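Local coordinates for galectin-1 (Bufo arenarum, PDB 1A78), which binds beta-galactosides as a homodimeric lectin, probably recognises a range of complex carbohydrates, and may regulate apoptosis and cell differentiation, at residues 42-47 with 88-93; 71-76 with 105-110; 95-100 with 109-114. One frame throughout, in Å; residues are numbered along the deposited sequence.

Overall arrangement
Two antiparallel sheets make up this galectin sandwich; contacts 1 and 2 join the two sheets, and contact 3 pairs neighbouring strands within one of them. From the N terminus, the first segment met is 42-47, on strand 41-49 of the sugar-binding sheet; contact 1 closes a 40-residue loop when strand 85-92, in the other sheet, packs against it across the core. Within that loop lies 71-76, whose partner 105-110 arrives only after contact 1 has closed, so contacts 1 and 2 cross along the chain. Contact 3, in series after contact 1, is the most local, at the base of the hairpin of strands 96-101 and 106-110. It shares Phe109 and Pro110 with contact 2.

Contact 1: 42-47 with 88-93; sequences FLLHFN and VCFEYQ. With YIO (1-thio-beta-D-galactopyranose), chain C.
Phe90 points the edge of its ring at the face of Phe46, an edge-to-face (T-shaped) pair that spans the space between the two sheets. The ring centroids lie 5.9 Å apart and the planes stand at 81°, so the slightly positive C-H rim of Phe90 meets the pi cloud of Phe46; the nearest atoms are Phe90 CE2 and Phe46 CG at 4.3 Å. Phenylalanine suits both places: the strand axes are 11.4 Å apart at closest approach, and a long, wholly apolar side chain from each side can bridge that gap. Phe46 reaches in with CG anti to its backbone N (chi1 174°), and its CZ also meets CG1 of Val88 at 4.4 Å, one methyl of a branched residue set beside the ring. On Phe90 the other neighbour is Leu44, whose side chain crosses it at about a right angle and brings CD2 to 3.8 Å from CD2 of the ring. Where strand 88-92 ends and 44-47 begins, CD2 of Leu43 approaches CE1 of Tyr92 at 4.4 Å. The hydroxyl of Tyr92 is not left without a partner in this apolar setting, for it is hydrogen-bonded to the carbonyl of Leu115. Leu43 and Leu44 both face Leu35 in a classic beta bulge, which lets these consecutive leucines both turn inward.

His45 and Asn47 belong to the other face of the strand. NE2 of His45 makes a weak hydrogen bond of 2.9 Å to O4 of the thiogalactose, while its ND1 is held by Asn34. No hydrogen bond joins the two segments, so their cohesion rests on the burial of apolar surface, dispersion and the aromatic pair, while the polar chemistry of the same strand is turned outward to recognise galactose.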
loop_
_atom_site.group_PDB
_atom_site.type_symbol
_atom_site.label_atom_id
_atom_site.label_comp_id
_atom_site.label_asym_id
_atom_site.label_seq_id
_atom_site.Cartn_x
_atom_site.Cartn_y
_atom_site.Cartn_z
ATOM N N PHE A 42 -4.395 -16.269 -6.507
ATOM C CA PHE A 42 -4.848 -15.738 -5.224
ATOM C C PHE A 42 -4.882 -16.856 -4.207
ATOM O O PHE A 42 -5.312 -17.954 -4.504
ATOM C CB PHE A 42 -6.258 -15.165 -5.327
ATOM C CG PHE A 42 -6.384 -13.994 -6.265
ATOM C CD1 PHE A 42 -5.287 -13.153 -6.526
ATOM C CD2 PHE A 42 -7.611 -13.693 -6.850
ATOM C CE1 PHE A 42 -5.417 -12.033 -7.347
ATOM C CE2 PHE A 42 -7.754 -12.567 -7.680
ATOM C CZ PHE A 42 -6.656 -11.739 -7.924
ATOM N N LEU A 43 -4.316 -16.608 -3.036
ATOM C CA LEU A 43 -4.358 -17.580 -1.954
ATOM C C LEU A 43 -5.760 -17.352 -1.394
ATOM O O LEU A 43 -6.448 -18.297 -1.056
ATOM C CB LEU A 43 -3.300 -17.250 -0.900
ATOM C CG LEU A 43 -2.518 -18.402 -0.271
ATOM C CD1 LEU A 43 -1.803 -19.241 -1.345
ATOM C CD2 LEU A 43 -1.503 -17.821 0.717
ATOM N N LEU A 44 -6.208 -16.097 -1.421
ATOM C CA LEU A 44 -7.521 -15.715 -0.956
ATOM C C LEU A 44 -8.137 -14.594 -1.771
ATOM O O LEU A 44 -7.517 -13.550 -1.930
ATOM C CB LEU A 44 -7.483 -15.220 0.512
ATOM C CG LEU A 44 -8.801 -14.582 1.065
ATOM C CD1 LEU A 44 -9.969 -15.598 1.044
ATOM C CD2 LEU A 44 -8.637 -14.082 2.480
ATOM N N HIS A 45 -9.330 -14.840 -2.316
ATOM C CA HIS A 45 -10.136 -13.834 -3.016
ATOM C C HIS A 45 -11.360 -13.692 -2.087
ATOM O O HIS A 45 -12.161 -14.633 -1.940
ATOM C CB HIS A 45 -10.587 -14.289 -4.412
ATOM C CG HIS A 45 -11.689 -13.448 -5.008
ATOM N ND1 HIS A 45 -11.456 -12.259 -5.672
ATOM C CD2 HIS A 45 -13.031 -13.639 -5.059
ATOM C CE1 HIS A 45 -12.599 -11.751 -6.103
ATOM N NE2 HIS A 45 -13.572 -12.569 -5.746
ATOM N N PHE A 46 -11.429 -12.547 -1.414
ATOM C CA PHE A 46 -12.478 -12.203 -0.464
ATOM C C PHE A 46 -13.468 -11.280 -1.173
ATOM O O PHE A 46 -13.206 -10.097 -1.333
ATOM C CB PHE A 46 -11.812 -11.500 0.718
ATOM C CG PHE A 46 -12.761 -10.967 1.722
ATOM C CD1 PHE A 46 -13.293 -9.694 1.580
ATOM C CD2 PHE A 46 -13.138 -11.741 2.804
ATOM C CE1 PHE A 46 -14.194 -9.207 2.494
ATOM C CE2 PHE A 46 -14.043 -11.261 3.737
ATOM C CZ PHE A 46 -14.576 -9.995 3.583
ATOM N N ASN A 47 -14.628 -11.796 -1.555
ATOM C CA ASN A 47 -15.595 -10.996 -2.294
ATOM C C ASN A 47 -16.923 -10.761 -1.541
ATOM O O ASN A 47 -17.692 -11.702 -1.326
ATOM C CB ASN A 47 -15.826 -11.710 -3.632
ATOM C CG ASN A 47 -16.678 -10.922 -4.610
ATOM O OD1 ASN A 47 -17.089 -11.477 -5.623
ATOM N ND2 ASN A 47 -16.912 -9.632 -4.354
ATOM N N VAL A 88 -11.099 -4.392 7.246
ATOM C CA VAL A 88 -10.968 -5.845 7.358
ATOM C C VAL A 88 -9.504 -6.173 7.670
ATOM O O VAL A 88 -8.602 -5.480 7.198
ATOM C CB VAL A 88 -11.367 -6.582 5.999
ATOM C CG1 VAL A 88 -11.571 -8.084 6.231
ATOM C CG2 VAL A 88 -12.620 -5.975 5.381
ATOM N N CYS A 89 -9.270 -7.244 8.420
ATOM C CA CYS A 89 -7.926 -7.666 8.755
ATOM C C CYS A 89 -7.786 -9.133 8.407
ATOM O O CYS A 89 -8.734 -9.905 8.530
ATOM C CB CYS A 89 -7.657 -7.452 10.228
ATOM S SG CYS A 89 -8.316 -5.898 10.768
ATOM N N PHE A 90 -6.607 -9.491 7.920
ATOM C CA PHE A 90 -6.295 -10.842 7.511
ATOM C C PHE A 90 -5.025 -11.228 8.213
ATOM O O PHE A 90 -4.000 -10.566 8.072
ATOM C CB PHE A 90 -6.040 -10.906 5.995
ATOM C CG PHE A 90 -7.085 -10.256 5.185
ATOM C CD1 PHE A 90 -7.028 -8.901 4.924
ATOM C CD2 PHE A 90 -8.167 -10.992 4.709
ATOM C CE1 PHE A 90 -8.044 -8.269 4.204
ATOM C CE2 PHE A 90 -9.193 -10.379 3.983
ATOM C CZ PHE A 90 -9.138 -9.021 3.732
ATOM N N GLU A 91 -5.081 -12.343 8.908
ATOM C CA GLU A 91 -3.962 -12.854 9.638
ATOM C C GLU A 91 -3.569 -14.115 8.910
ATOM O O GLU A 91 -4.418 -14.960 8.627
ATOM C CB GLU A 91 -4.408 -13.162 11.061
ATOM C CG GLU A 91 -3.302 -13.552 12.011
ATOM C CD GLU A 91 -3.871 -14.119 13.291
ATOM O OE1 GLU A 91 -4.715 -13.448 13.942
ATOM O OE2 GLU A 91 -3.522 -15.265 13.619
ATOM N N TYR A 92 -2.283 -14.255 8.618
ATOM C CA TYR A 92 -1.779 -15.404 7.890
ATOM C C TYR A 92 -1.093 -16.388 8.806
ATOM O O TYR A 92 -0.207 -16.029 9.570
ATOM C CB TYR A 92 -0.814 -14.924 6.799
ATOM C CG TYR A 92 -0.124 -15.998 5.993
ATOM C CD1 TYR A 92 -0.764 -17.201 5.676
ATOM C CD2 TYR A 92 1.165 -15.796 5.505
ATOM C CE1 TYR A 92 -0.134 -18.162 4.893
ATOM C CE2 TYR A 92 1.802 -16.759 4.718
ATOM C CZ TYR A 92 1.150 -17.931 4.415
ATOM O OH TYR A 92 1.777 -18.865 3.618
ATOM N N GLN A 93 -1.566 -17.625 8.759
ATOM C CA GLN A 93 -1.008 -18.730 9.512
ATOM C C GLN A 93 -0.711 -19.756 8.396
ATOM O O GLN A 93 -1.351 -19.732 7.346
ATOM C CB GLN A 93 -2.034 -19.233 10.518
ATOM C CG GLN A 93 -2.438 -18.187 11.590
ATOM C CD GLN A 93 -1.336 -17.924 12.634
ATOM O OE1 GLN A 93 -0.513 -18.790 12.911
ATOM N NE2 GLN A 93 -1.315 -16.721 13.192
HETATM C C1 YIO C . -16.903 -15.706 -9.967
HETATM C C2 YIO C . -16.567 -14.237 -10.009
HETATM C C3 YIO C . -15.121 -14.022 -9.609
HETATM C C4 YIO C . -14.940 -14.547 -8.211
HETATM C C5 YIO C . -15.345 -16.021 -8.169
HETATM C C6 YIO C . -15.308 -16.589 -6.775
HETATM O O2 YIO C . -16.775 -13.743 -11.313
HETATM O O3 YIO C . -14.830 -12.637 -9.626
HETATM O O4 YIO C . -15.733 -13.780 -7.320
HETATM O O5 YIO C . -16.686 -16.219 -8.655
HETATM O O6 YIO C . -15.283 -18.007 -6.838
HETATM S S1 YIO C . -18.703 -15.771 -10.173
#

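Contact 2: 71-76 with 105-110; sequences SEQREE and DQFSFP. With GAL (beta-D-galactopyranose), chain B; YIO (1-thio-beta-D-galactopyranose), chain C.
Gln73 reaches from the edge strand of the sugar-binding sheet to the edge strand of the other. Its CB lies in the plane of the Phe109 ring, at the edge, 3.9 Å from CE1. From there the chain runs out extended, CG being anti to the backbone N (chi1 165°), and CD passes Phe109 CD1 at 3.9 Å. At the tip the two amide atoms part: OE1 lies 3.7 Å from CD1 of Phe109 and close to CD of Pro110, whereas NE2 gives a nearly straight hydrogen bond of 3.0 Å, at 163°, to the carbonyl O of Ser108, in both the carbonyl and amide planes. NE2 also bonds OE1 of Glu75 at 3.2 Å, on the syn side of the carboxylate. With both bonds close to its plane, the amide is held against rotation; glutamine suits the place because its NH2 can serve two acceptors. The Glu75 carboxylate stacks over one face of Phe107. Outward, Glu72 OE2 accepts a hydrogen bond from a hydroxyl of each sugar, O6 of the thiogalactose and O2 of the galactose. In their own sheets, 73-75 pairs with strand 58-65 and 106-110 with strand 96-101, and Phe107 and Phe109 reach Phe46 and Leu44 of strand 41-49.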
loop_
_atom_site.group_PDB
_atom_site.type_symbol
_atom_site.label_atom_id
_atom_site.label_comp_id
_atom_site.label_asym_id
_atom_site.label_seq_id
_atom_site.Cartn_x
_atom_site.Cartn_y
_atom_site.Cartn_z
ATOM N N SER A 71 -12.586 -24.116 -5.110
ATOM C CA SER A 71 -13.910 -24.283 -4.500
ATOM C C SER A 71 -14.334 -23.097 -3.672
ATOM O O SER A 71 -13.673 -22.755 -2.696
ATOM C CB SER A 71 -13.946 -25.520 -3.605
ATOM O OG SER A 71 -13.307 -26.609 -4.242
ATOM N N GLU A 72 -15.468 -22.508 -4.012
ATOM C CA GLU A 72 -15.955 -21.359 -3.271
ATOM C C GLU A 72 -16.362 -21.787 -1.867
ATOM O O GLU A 72 -16.712 -22.951 -1.638
ATOM C CB GLU A 72 -17.170 -20.721 -3.955
ATOM C CG GLU A 72 -16.931 -20.163 -5.356
ATOM C CD GLU A 72 -18.061 -19.248 -5.821
ATOM O OE1 GLU A 72 -19.156 -19.333 -5.250
ATOM O OE2 GLU A 72 -17.871 -18.423 -6.734
ATOM N N GLN A 73 -16.259 -20.849 -0.930
ATOM C CA GLN A 73 -16.650 -21.039 0.457
ATOM C C GLN A 73 -17.499 -19.812 0.701
ATOM O O GLN A 73 -16.986 -18.695 0.667
ATOM C CB GLN A 73 -15.450 -21.036 1.408
ATOM C CG GLN A 73 -15.864 -20.876 2.882
ATOM C CD GLN A 73 -14.704 -20.997 3.866
ATOM O OE1 GLN A 73 -13.918 -21.941 3.797
ATOM N NE2 GLN A 73 -14.600 -20.041 4.792
ATOM N N ARG A 74 -18.804 -19.990 0.839
ATOM C CA ARG A 74 -19.673 -18.849 1.074
ATOM C C ARG A 74 -19.847 -18.621 2.569
ATOM O O ARG A 74 -19.582 -19.523 3.356
ATOM C CB ARG A 74 -21.033 -19.061 0.407
ATOM C CG ARG A 74 -21.006 -18.898 -1.096
ATOM C CD ARG A 74 -22.387 -18.539 -1.643
ATOM N NE ARG A 74 -22.335 -18.060 -3.025
ATOM C CZ ARG A 74 -21.761 -18.717 -4.027
ATOM N NH1 ARG A 74 -21.198 -19.899 -3.814
ATOM N NH2 ARG A 74 -21.662 -18.153 -5.226
ATOM N N GLU A 75 -20.272 -17.423 2.956
ATOM C CA GLU A 75 -20.488 -17.094 4.357
ATOM C C GLU A 75 -21.661 -16.151 4.417
ATOM O O GLU A 75 -21.852 -15.332 3.525
ATOM C CB GLU A 75 -19.266 -16.435 4.985
ATOM C CG GLU A 75 -18.822 -17.108 6.268
ATOM C CD GLU A 75 -17.937 -18.312 6.014
ATOM O OE1 GLU A 75 -17.229 -18.314 4.992
ATOM O OE2 GLU A 75 -17.917 -19.256 6.831
ATOM N N GLU A 76 -22.435 -16.252 5.490
ATOM C CA GLU A 76 -23.639 -15.437 5.666
ATOM C C GLU A 76 -23.499 -14.131 6.466
ATOM O O GLU A 76 -24.368 -13.269 6.385
ATOM C CB GLU A 76 -24.754 -16.306 6.262
ATOM C CG GLU A 76 -24.973 -17.666 5.546
ATOM C CD GLU A 76 -25.410 -17.517 4.090
ATOM O OE1 GLU A 76 -26.217 -16.596 3.818
ATOM O OE2 GLU A 76 -24.951 -18.315 3.230
ATOM N N ASP A 105 -16.623 -9.891 14.401
ATOM C CA ASP A 105 -16.824 -11.123 13.642
ATOM C C ASP A 105 -15.534 -11.648 13.060
ATOM O O ASP A 105 -14.661 -10.874 12.669
ATOM C CB ASP A 105 -17.794 -10.894 12.498
ATOM C CG ASP A 105 -19.213 -10.807 12.960
ATOM O OD1 ASP A 105 -19.690 -11.806 13.556
ATOM O OD2 ASP A 105 -19.835 -9.741 12.726
ATOM N N GLN A 106 -15.481 -12.959 12.868
ATOM C CA GLN A 106 -14.289 -13.592 12.347
ATOM C C GLN A 106 -14.565 -14.992 11.776
ATOM O O GLN A 106 -15.503 -15.668 12.190
ATOM C CB GLN A 106 -13.286 -13.670 13.504
ATOM C CG GLN A 106 -12.045 -14.498 13.284
ATOM C CD GLN A 106 -11.261 -14.692 14.571
ATOM O OE1 GLN A 106 -10.772 -13.726 15.168
ATOM N NE2 GLN A 106 -11.144 -15.946 15.009
ATOM N N PHE A 107 -13.790 -15.392 10.772
ATOM C CA PHE A 107 -13.895 -16.733 10.198
ATOM C C PHE A 107 -12.584 -17.041 9.499
ATOM O O PHE A 107 -11.753 -16.162 9.340
ATOM C CB PHE A 107 -15.103 -16.866 9.264
ATOM C CG PHE A 107 -14.998 -16.090 7.989
ATOM C CD1 PHE A 107 -14.399 -16.656 6.859
ATOM C CD2 PHE A 107 -15.555 -14.820 7.891
ATOM C CE1 PHE A 107 -14.367 -15.965 5.661
ATOM C CE2 PHE A 107 -15.525 -14.119 6.689
ATOM C CZ PHE A 107 -14.936 -14.686 5.577
ATOM N N SER A 108 -12.343 -18.283 9.138
ATOM C CA SER A 108 -11.094 -18.569 8.472
ATOM C C SER A 108 -11.335 -19.200 7.105
ATOM O O SER A 108 -12.477 -19.558 6.787
ATOM C CB SER A 108 -10.215 -19.459 9.351
ATOM O OG SER A 108 -10.680 -20.791 9.373
ATOM N N PHE A 109 -10.275 -19.234 6.280
ATOM C CA PHE A 109 -10.269 -19.830 4.942
ATOM C C PHE A 109 -9.013 -20.679 4.912
ATOM O O PHE A 109 -8.010 -20.295 5.491
ATOM C CB PHE A 109 -10.203 -18.759 3.866
ATOM C CG PHE A 109 -10.319 -19.308 2.452
ATOM C CD1 PHE A 109 -11.556 -19.729 1.952
ATOM C CD2 PHE A 109 -9.191 -19.400 1.622
ATOM C CE1 PHE A 109 -11.666 -20.231 0.659
ATOM C CE2 PHE A 109 -9.290 -19.898 0.322
ATOM C CZ PHE A 109 -10.522 -20.315 -0.162
ATOM N N PRO A 110 -9.056 -21.873 4.295
ATOM C CA PRO A 110 -7.854 -22.706 4.262
ATOM C C PRO A 110 -6.779 -22.232 3.262
ATOM O O PRO A 110 -7.091 -21.668 2.198
ATOM C CB PRO A 110 -8.413 -24.069 3.861
ATOM C CG PRO A 110 -9.475 -23.695 2.913
ATOM C CD PRO A 110 -10.173 -22.563 3.627
HETATM C C1 GAL B . -18.918 -17.580 -10.053
HETATM C C2 GAL B . -20.083 -17.901 -9.100
HETATM C C3 GAL B . -20.214 -19.415 -8.902
HETATM C C4 GAL B . -20.336 -20.113 -10.264
HETATM C C5 GAL B . -19.141 -19.738 -11.115
HETATM C C6 GAL B . -19.262 -20.374 -12.478
HETATM O O2 GAL B . -19.888 -17.281 -7.841
HETATM O O3 GAL B . -21.359 -19.690 -8.110
HETATM O O4 GAL B . -21.517 -19.683 -10.935
HETATM O O5 GAL B . -19.106 -18.292 -11.296
HETATM O O6 GAL B . -18.359 -19.788 -13.389
HETATM C C1 YIO C . -16.903 -15.706 -9.967
HETATM C C2 YIO C . -16.567 -14.237 -10.009
HETATM C C3 YIO C . -15.121 -14.022 -9.609
HETATM C C4 YIO C . -14.940 -14.547 -8.211
HETATM C C5 YIO C . -15.345 -16.021 -8.169
HETATM C C6 YIO C . -15.308 -16.589 -6.775
HETATM O O2 YIO C . -16.775 -13.743 -11.313
HETATM O O3 YIO C . -14.830 -12.637 -9.626
HETATM O O4 YIO C . -15.733 -13.780 -7.320
HETATM O O5 YIO C . -16.686 -16.219 -8.655
HETATM O O6 YIO C . -15.283 -18.007 -6.838
HETATM S S1 YIO C . -18.703 -15.771 -10.173
#

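Contact 3: 95-100 with 109-114; sequences QKIIIK and FPVRKV
Ile97 and Phe109 face each other as an antiparallel hydrogen-bonded pair, and their two backbone bonds form the firm part of this contact. Ile97 N donates to Phe109 O at 2.9 Å, and Phe109 N returns a bond of 3.0 Å to Ile97 O. A third bond, from Val111 N to Gln95 O, is also 3.0 Å long, but its donor stands 47° out of the carbonyl plane, a sign that the chain is leaving the regular sheet geometry.

Ile97 and Ile99 cover the buried side. The CD1 end of Ile99 lies 4.2 Å from CB of Phe109, and the side chains of Ile97 and Val111 cross at about a right angle, with CG1 of Ile97 3.8 Å from CG2 of Val111. That methyl is directed back toward the neighbouring strand because CG2 of Val111 is anti to the carbonyl carbon, and it also lies 3.6 Å from the backbone N of Lys96. Beta-branched residues suit this part, since they favour extended backbone and offer compact apolar surface to the core. Ile97 and Phe109 both continue inward onto Leu44, and Ile99 onto Phe46.

Toward solvent the fit is looser. Lys96 and Pro110 form the non-hydrogen-bonded pair on the outer face, but the lysine side chain touches only near its root, CB at 3.4 Å from Phe109 O, and the rest leads away from Pro110. Proline is tolerated here, since a non-hydrogen-bonded position needs no N-H directed at Lys96. Gln95 likewise turns its side chain away and contributes chiefly its carbonyl. Beyond the strand, Arg112 bonds Ser63 and the carbonyl of Ser71, linking the exit loop to the opposite sheet. The pair belongs to the hairpin of strands 96-101 and 106-110 in the galectin jelly-roll sandwich, its inner face meeting the core and its outer face solvent.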
loop_
_atom_site.group_PDB
_atom_site.type_symbol
_atom_site.label_atom_id
_atom_site.label_comp_id
_atom_site.label_asym_id
_atom_site.label_seq_id
_atom_site.Cartn_x
_atom_site.Cartn_y
_atom_site.Cartn_z
ATOM N N GLN A 95 -1.537 -22.648 7.787
ATOM C CA GLN A 95 -2.608 -23.573 7.461
ATOM C C GLN A 95 -3.914 -22.914 7.070
ATOM O O GLN A 95 -4.698 -23.495 6.320
ATOM C CB GLN A 95 -2.832 -24.521 8.644
ATOM C CG GLN A 95 -2.794 -23.809 10.012
ATOM C CD GLN A 95 -3.140 -24.736 11.174
ATOM O OE1 GLN A 95 -3.874 -24.349 12.101
ATOM N NE2 GLN A 95 -2.623 -25.969 11.131
ATOM N N LYS A 96 -4.131 -21.694 7.544
ATOM C CA LYS A 96 -5.365 -20.978 7.263
ATOM C C LYS A 96 -5.143 -19.472 7.407
ATOM O O LYS A 96 -4.186 -19.032 8.047
ATOM C CB LYS A 96 -6.440 -21.401 8.270
ATOM C CG LYS A 96 -6.181 -20.831 9.669
ATOM C CD LYS A 96 -7.189 -21.266 10.720
ATOM C CE LYS A 96 -6.941 -22.680 11.172
ATOM N NZ LYS A 96 -7.633 -22.940 12.472
ATOM N N ILE A 97 -6.065 -18.692 6.864
ATOM C CA ILE A 97 -5.999 -17.249 6.950
ATOM C C ILE A 97 -7.209 -16.878 7.762
ATOM O O ILE A 97 -8.298 -17.363 7.490
ATOM C CB ILE A 97 -6.074 -16.587 5.559
ATOM C CG1 ILE A 97 -4.788 -16.903 4.782
ATOM C CG2 ILE A 97 -6.318 -15.086 5.703
ATOM C CD1 ILE A 97 -4.767 -16.477 3.320
ATOM N N ILE A 98 -7.017 -16.100 8.815
ATOM C CA ILE A 98 -8.120 -15.683 9.657
ATOM C C ILE A 98 -8.559 -14.289 9.223
ATOM O O ILE A 98 -7.720 -13.400 9.084
ATOM C CB ILE A 98 -7.693 -15.713 11.139
ATOM C CG1 ILE A 98 -7.404 -17.163 11.536
ATOM C CG2 ILE A 98 -8.762 -15.081 12.034
ATOM C CD1 ILE A 98 -6.302 -17.352 12.586
ATOM N N ILE A 99 -9.856 -14.125 8.946
ATOM C CA ILE A 99 -10.423 -12.846 8.530
ATOM C C ILE A 99 -11.259 -12.281 9.694
ATOM O O ILE A 99 -12.123 -12.980 10.225
ATOM C CB ILE A 99 -11.335 -13.002 7.274
ATOM C CG1 ILE A 99 -10.573 -13.649 6.102
ATOM C CG2 ILE A 99 -11.857 -11.636 6.834
ATOM C CD1 ILE A 99 -10.614 -15.155 6.038
ATOM N N LYS A 100 -11.007 -11.028 10.087
ATOM C CA LYS A 100 -11.733 -10.415 11.190
ATOM C C LYS A 100 -12.309 -9.090 10.751
ATOM O O LYS A 100 -11.679 -8.339 10.004
ATOM C CB LYS A 100 -10.834 -10.228 12.414
ATOM C CG LYS A 100 -9.568 -11.078 12.394
ATOM C CD LYS A 100 -9.038 -11.386 13.794
ATOM C CE LYS A 100 -7.665 -12.101 13.743
ATOM N NZ LYS A 100 -7.111 -12.480 15.107
ATOM N N PHE A 109 -10.275 -19.234 6.280
ATOM C CA PHE A 109 -10.269 -19.830 4.942
ATOM C C PHE A 109 -9.013 -20.679 4.912
ATOM O O PHE A 109 -8.010 -20.295 5.491
ATOM C CB PHE A 109 -10.203 -18.759 3.866
ATOM C CG PHE A 109 -10.319 -19.308 2.452
ATOM C CD1 PHE A 109 -11.556 -19.729 1.952
ATOM C CD2 PHE A 109 -9.191 -19.400 1.622
ATOM C CE1 PHE A 109 -11.666 -20.231 0.659
ATOM C CE2 PHE A 109 -9.290 -19.898 0.322
ATOM C CZ PHE A 109 -10.522 -20.315 -0.162
ATOM N N PRO A 110 -9.056 -21.873 4.295
ATOM C CA PRO A 110 -7.854 -22.706 4.262
ATOM C C PRO A 110 -6.779 -22.232 3.262
ATOM O O PRO A 110 -7.091 -21.668 2.198
ATOM C CB PRO A 110 -8.413 -24.069 3.861
ATOM C CG PRO A 110 -9.475 -23.695 2.913
ATOM C CD PRO A 110 -10.173 -22.563 3.627
ATOM N N VAL A 111 -5.521 -22.448 3.627
ATOM C CA VAL A 111 -4.405 -22.095 2.781
ATOM C C VAL A 111 -4.173 -23.304 1.889
ATOM O O VAL A 111 -3.631 -24.315 2.329
ATOM C CB VAL A 111 -3.159 -21.775 3.621
ATOM C CG1 VAL A 111 -1.912 -21.800 2.748
ATOM C CG2 VAL A 111 -3.326 -20.405 4.243
ATOM N N ARG A 112 -4.597 -23.201 0.634
ATOM C CA ARG A 112 -4.471 -24.311 -0.306
ATOM C C ARG A 112 -3.063 -24.438 -0.877
ATOM O O ARG A 112 -2.723 -25.436 -1.499
ATOM C CB ARG A 112 -5.575 -24.213 -1.369
ATOM C CG ARG A 112 -6.878 -23.753 -0.700
ATOM C CD ARG A 112 -8.163 -24.294 -1.303
ATOM N NE ARG A 112 -8.949 -23.228 -1.906
ATOM C CZ ARG A 112 -10.277 -23.146 -1.911
ATOM N NH1 ARG A 112 -11.022 -24.068 -1.326
ATOM N NH2 ARG A 112 -10.863 -22.151 -2.562
ATOM N N LYS A 113 -2.218 -23.471 -0.551
ATOM C CA LYS A 113 -0.829 -23.463 -0.995
ATOM C C LYS A 113 -0.030 -22.628 -0.020
ATOM O O LYS A 113 -0.282 -21.434 0.122
ATOM C CB LYS A 113 -0.712 -22.850 -2.390
ATOM C CG LYS A 113 0.708 -22.776 -2.895
ATOM C CD LYS A 113 0.746 -22.368 -4.334
ATOM C CE LYS A 113 2.185 -22.289 -4.789
ATOM N NZ LYS A 113 2.916 -23.578 -4.625
ATOM N N VAL A 114 0.906 -23.251 0.684
ATOM C CA VAL A 114 1.701 -22.488 1.633
ATOM C C VAL A 114 2.896 -21.839 0.948
ATOM O O VAL A 114 3.679 -22.491 0.253
ATOM C CB VAL A 114 2.150 -23.286 2.870
ATOM C CG1 VAL A 114 1.898 -22.437 4.116
ATOM C CG2 VAL A 114 1.405 -24.589 2.979
#